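Local coordinates for protein L-iditol 2-dehydrogenase (Clostridium scindens, PDB 4OH1) that probably oxidises polyols such as L-iditol at carbon 2 with NAD+ as acceptor, as a zinc-dependent member of the alcohol dehydrogenase family, at residues A[157-162]-A[186-191]. Sequence-based numbering, arbitrary orientation.
Sequences EPLTVA and GMMLVQ. With ZN (zinc ion), chain B.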
loop_
_atom_site.group_PDB
_atom_site.type_symbol
_atom_site.label_atom_id
_atom_site.label_comp_id
_atom_site.label_asym_id
_atom_site.label_seq_id
_atom_site.Cartn_x
_atom_site.Cartn_y
_atom_site.Cartn_z
ATOM N N GLU A 157 -5.954 24.116 7.127
ATOM C CA GLU A 157 -6.313 23.029 8.049
ATOM C C GLU A 157 -7.500 22.243 7.495
ATOM O O GLU A 157 -7.487 21.022 7.508
ATOM C CB GLU A 157 -6.589 23.505 9.480
ATOM C CG GLU A 157 -6.926 22.349 10.502
ATOM C CD GLU A 157 -8.374 21.912 10.450
ATOM O OE1 GLU A 157 -9.201 22.720 9.975
ATOM O OE2 GLU A 157 -8.705 20.750 10.805
ATOM N N PRO A 158 -8.538 22.916 7.035
ATOM C CA PRO A 158 -9.596 22.074 6.493
ATOM C C PRO A 158 -9.169 21.283 5.238
ATOM O O PRO A 158 -9.634 20.160 5.061
ATOM C CB PRO A 158 -10.725 23.038 6.198
ATOM C CG PRO A 158 -10.161 24.350 6.248
ATOM C CD PRO A 158 -8.975 24.288 7.169
ATOM N N LEU A 159 -8.270 21.832 4.423
ATOM C CA LEU A 159 -7.683 21.061 3.306
ATOM C C LEU A 159 -6.986 19.813 3.797
ATOM O O LEU A 159 -7.093 18.775 3.142
ATOM C CB LEU A 159 -6.778 21.897 2.441
ATOM C CG LEU A 159 -6.374 21.328 1.086
ATOM C CD1 LEU A 159 -7.635 21.171 0.138
ATOM C CD2 LEU A 159 -5.409 22.252 0.458
ATOM N N THR A 160 -6.306 19.852 4.950
ATOM C CA THR A 160 -5.759 18.613 5.473
ATOM C C THR A 160 -6.805 17.534 5.768
ATOM O O THR A 160 -6.515 16.346 5.687
ATOM C CB THR A 160 -4.946 18.785 6.771
ATOM O OG1 THR A 160 -5.815 19.189 7.853
ATOM C CG2 THR A 160 -3.797 19.808 6.603
ATOM N N VAL A 161 -7.969 17.937 6.267
ATOM C CA VAL A 161 -9.039 17.020 6.503
ATOM C C VAL A 161 -9.575 16.444 5.185
ATOM O O VAL A 161 -9.827 15.271 5.041
ATOM C CB VAL A 161 -10.190 17.717 7.260
ATOM C CG1 VAL A 161 -11.368 16.770 7.373
ATOM C CG2 VAL A 161 -9.752 18.106 8.666
ATOM N N ALA A 162 -9.732 17.302 4.202
ATOM C CA ALA A 162 -10.153 16.867 2.924
ATOM C C ALA A 162 -9.123 15.951 2.266
ATOM O O ALA A 162 -9.516 14.913 1.681
ATOM C CB ALA A 162 -10.448 18.064 2.070
ATOM N N GLY A 186 -16.874 19.625 1.219
ATOM C CA GLY A 186 -17.405 19.065 0.004
ATOM C C GLY A 186 -16.778 19.649 -1.238
ATOM O O GLY A 186 -16.410 18.908 -2.138
HETATM N N MSE A 187 -16.671 20.979 -1.294
HETATM C CA MSE A 187 -16.152 21.653 -2.467
HETATM C C MSE A 187 -14.666 21.350 -2.571
HETATM O O MSE A 187 -14.143 21.094 -3.636
HETATM C CB MSE A 187 -16.366 23.152 -2.383
HETATM C CG MSE A 187 -17.826 23.595 -2.424
HETATM SE SE MSE A 187 -18.827 22.792 -3.941
HETATM C CE MSE A 187 -19.539 21.181 -3.098
HETATM N N MSE A 188 -13.967 21.306 -1.469
HETATM C CA MSE A 188 -12.554 20.915 -1.525
HETATM C C MSE A 188 -12.366 19.457 -2.011
HETATM O O MSE A 188 -11.424 19.183 -2.736
HETATM C CB MSE A 188 -11.886 21.056 -0.159
HETATM C CG MSE A 188 -11.915 22.479 0.333
HETATM SE SE MSE A 188 -10.986 22.797 2.062
HETATM C CE MSE A 188 -12.433 23.941 2.799
ATOM N N LEU A 189 -13.223 18.542 -1.565
ATOM C CA LEU A 189 -13.200 17.165 -2.074
ATOM C C LEU A 189 -13.510 17.113 -3.589
ATOM O O LEU A 189 -12.946 16.313 -4.306
ATOM C CB LEU A 189 -14.158 16.294 -1.315
ATOM C CG LEU A 189 -13.666 15.995 0.105
ATOM C CD1 LEU A 189 -14.801 15.363 0.890
ATOM C CD2 LEU A 189 -12.429 15.095 0.089
ATOM N N VAL A 190 -14.381 17.965 -4.081
ATOM C CA VAL A 190 -14.624 17.981 -5.509
ATOM C C VAL A 190 -13.302 18.295 -6.225
ATOM O O VAL A 190 -12.884 17.586 -7.166
ATOM C CB VAL A 190 -15.717 18.962 -5.944
ATOM C CG1 VAL A 190 -15.719 19.152 -7.430
ATOM C CG2 VAL A 190 -17.105 18.461 -5.510
ATOM N N GLN A 191 -12.633 19.353 -5.795
ATOM C CA GLN A 191 -11.391 19.778 -6.435
ATOM C C GLN A 191 -10.313 18.722 -6.302
ATOM O O GLN A 191 -9.574 18.473 -7.261
ATOM C CB GLN A 191 -10.924 21.116 -5.912
ATOM C CG GLN A 191 -11.883 22.256 -6.315
ATOM C CD GLN A 191 -11.327 23.650 -6.134
ATOM O OE1 GLN A 191 -10.121 23.849 -6.207
ATOM N NE2 GLN A 191 -12.212 24.634 -5.984
HETATM ZN ZN ZN B . -11.244 22.851 10.436
HETATM O O HOH W 1 -11.071 20.707 11.473
HETATM O O HOH W 2 -12.200 21.281 8.907
#
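Met188, a selenomethionine here, reaches from helix 184-194 to Pro158, Leu159 and Ala162 on helix 156-168. Helix 184-194 follows strand 176-180 and the GxGxxG-type turn of what is probably the Rossmann cofactor domain, so the contact sets the helix that carries the zinc ligand Glu157 against the probable dinucleotide-binding helix. The two segments meet at 60° with their axes 9.4 Å apart, and van der Waals contacts, mostly between apolar side chains, join them without a hydrogen bond. A long, unbranched side chain suits this gap. Its CG lies anti to the carbonyl carbon (chi1 -61°) and chi2 is extended, which carries SE across to the far helix, 3.7 Å from the backbone N of Leu159. There the chain bends at chi3, -136°, and turns the terminal methyl toward the proline ring: CE lies 3.9 Å from Pro158 CB and a little farther from CG. Leu159 comes to the selenium with one branch, CD1, while Leu192 and Met315 also adjoin the Leu159 side chain. Where the backbones come nearest, the small methyl of Ala162 fits: its CB is 4.0 Å from Met188 CB, beside the root of the long side chain.

Next to Pro158, Glu157 turns to the metal. Its OE1 binds the zinc ion at 2.1 Å, and OE2 accepts a hydrogen bond from a zinc-bound water; a carboxylate can do both at once. His74 and Glu75 bind the same zinc. Pro158 also has its side chain about 4 Å from that of Glu75 (nearest atoms), so the contact lies next to the metal site. Beside Met188, Leu189, which also packs on Ile179 of strand 176-180, brings its CD2 methyl to 3.3 Å from the carbonyl O of Ala162.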